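Local coordinates for hypothetical sugar ABC-transporter sugar binding protein (Arthrobacter globiformis, PDB 7BVT), which binds cyclic alpha-maltosyl-1,6-maltose as the solute-binding protein of a bacterial ABC transporter and probably delivers it for uptake, at residues D69-T72 / K73-S77. Sequence-based numbering, arbitrary orientation.
Sequences DFLT and KLRAS
Arg-75 folds back along the helix over the turn that holds Leu-71 and Thr-72. Its CG stands anti to the carbonyl carbon (chi1 -66°), and the chain then runs extended to NE, which carries the guanidinium toward the start of the helix. There one face of the group lies over the backbone of Leu-71, with Arg-75 NH2 3.9 Å from Leu-71 CB. The hydroxyl of Thr-72 sits at the rim of the same group, in its plane, where Thr-72 OG1 comes within 3.4 Å of Arg-75 NH1. The aliphatic base of the arginine is just as close, since Arg-75 CG rests 3.4 Å from Leu-71 O. The same oxygen accepts the backbone N-H of Arg-75, at 3.0 Å from Leu-71 O to Arg-75 N. Thr-72 O takes up Ala-76 N in the same way at 3.1 Å, the straightest of the four bonds that run from residues 73-76 back to 69-72 (167° at the hydrogen); the other two run from Lys-73 N to Asp-69 O and from Leu-74 N to Phe-70 O. On the inward side, the Phe-70 ring meets one methyl of Leu-74, CD1, obliquely, with Phe-70 CE1 3.7 Å from Leu-74 CD1. Phe-70 turns its CG away from its own N (chi1 -163°), which brings the ring alongside the next turn, where Leu-74 lies; the ring also packs against Trp-93. Trp-33 of strand 28-34 touches both Phe-70 and Leu-74 and makes a cation-pi contact with Lys-73, while Leu-71 and Leu-74 reach Ile-97 of helix 94-100. The whole is the first turns of an amphipathic alpha-helix: helix 70-80 joins parallel strands 58-64 and 86-90, which flank strand 28-34 in the sheet, as in the alpha/beta lobes of periplasmic-type solute-binding proteins.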
loop_
_atom_site.group_PDB
_atom_site.type_symbol
_atom_site.label_atom_id
_atom_site.label_comp_id
_atom_site.label_asym_id
_atom_site.label_seq_id
_atom_site.Cartn_x
_atom_site.Cartn_y
_atom_site.Cartn_z
ATOM N N ASP A 69 18.283 -5.355 -0.842
ATOM C CA ASP A 69 19.569 -5.039 -0.158
ATOM C C ASP A 69 19.437 -3.793 0.739
ATOM O O ASP A 69 20.375 -3.445 1.406
ATOM C CB ASP A 69 20.659 -4.791 -1.197
ATOM C CG ASP A 69 20.917 -6.008 -2.086
ATOM O OD1 ASP A 69 20.798 -7.119 -1.565
ATOM O OD2 ASP A 69 21.082 -5.823 -3.311
ATOM N N PHE A 70 18.306 -3.109 0.718
ATOM C CA PHE A 70 18.246 -1.688 1.180
ATOM C C PHE A 70 18.403 -1.606 2.701
ATOM O O PHE A 70 19.209 -0.805 3.214
ATOM C CB PHE A 70 16.920 -1.084 0.687
ATOM C CG PHE A 70 16.861 0.423 0.707
ATOM C CD1 PHE A 70 16.596 1.093 1.891
ATOM C CD2 PHE A 70 16.983 1.161 -0.461
ATOM C CE1 PHE A 70 16.468 2.474 1.898
ATOM C CE2 PHE A 70 16.879 2.545 -0.440
ATOM C CZ PHE A 70 16.645 3.198 0.754
ATOM N N LEU A 71 17.643 -2.369 3.479
ATOM C CA LEU A 71 17.732 -2.309 4.943
ATOM C C LEU A 71 19.120 -2.774 5.381
ATOM O O LEU A 71 19.689 -2.196 6.315
ATOM C CB LEU A 71 16.643 -3.155 5.588
ATOM C CG LEU A 71 15.256 -2.577 5.383
ATOM C CD1 LEU A 71 14.222 -3.445 6.027
ATOM C CD2 LEU A 71 15.178 -1.155 5.936
ATOM N N THR A 72 19.617 -3.834 4.767
ATOM C CA THR A 72 20.941 -4.341 5.196
ATOM C C THR A 72 22.023 -3.285 4.905
ATOM O O THR A 72 22.891 -3.083 5.728
ATOM C CB THR A 72 21.244 -5.708 4.574
ATOM O OG1 THR A 72 20.266 -6.646 5.042
ATOM C CG2 THR A 72 22.617 -6.192 4.981
ATOM N N LYS A 73 21.909 -2.538 3.828
ATOM C CA LYS A 73 22.845 -1.427 3.563
ATOM C C LYS A 73 22.713 -0.346 4.651
ATOM O O LYS A 73 23.736 0.205 5.131
ATOM C CB LYS A 73 22.592 -0.878 2.173
ATOM C CG LYS A 73 23.534 0.229 1.803
ATOM C CD LYS A 73 23.948 0.287 0.410
ATOM C CE LYS A 73 24.812 1.515 0.236
ATOM N NZ LYS A 73 26.057 1.203 -0.487
ATOM N N LEU A 74 21.490 0.017 5.017
ATOM C CA LEU A 74 21.351 1.035 6.082
ATOM C C LEU A 74 21.944 0.566 7.413
ATOM O O LEU A 74 22.586 1.395 8.072
ATOM C CB LEU A 74 19.882 1.392 6.225
ATOM C CG LEU A 74 19.275 2.145 5.059
ATOM C CD1 LEU A 74 17.786 2.341 5.318
ATOM C CD2 LEU A 74 19.921 3.469 4.831
ATOM N N ARG A 75 21.776 -0.710 7.820
ATOM C CA ARG A 75 22.342 -1.203 9.076
ATOM C C ARG A 75 23.873 -1.085 9.028
ATOM O O ARG A 75 24.467 -0.676 10.002
ATOM C CB ARG A 75 21.853 -2.623 9.352
ATOM C CG ARG A 75 20.361 -2.716 9.628
ATOM C CD ARG A 75 20.001 -4.131 10.069
ATOM N NE ARG A 75 18.567 -4.412 9.883
ATOM C CZ ARG A 75 18.036 -5.099 8.859
ATOM N NH1 ARG A 75 18.798 -5.636 7.916
ATOM N NH2 ARG A 75 16.725 -5.280 8.812
ATOM N N ALA A 76 24.491 -1.493 7.917
ATOM C CA ALA A 76 25.964 -1.418 7.780
ATOM C C ALA A 76 26.417 0.058 7.831
ATOM O O ALA A 76 27.407 0.412 8.518
ATOM C CB ALA A 76 26.376 -2.082 6.493
ATOM N N SER A 77 25.674 0.922 7.160
ATOM C CA SER A 77 25.972 2.362 7.045
ATOM C C SER A 77 25.840 3.035 8.429
ATOM O O SER A 77 26.591 4.008 8.706
ATOM C CB SER A 77 25.082 2.986 5.996
ATOM O OG SER A 77 25.404 2.555 4.652
#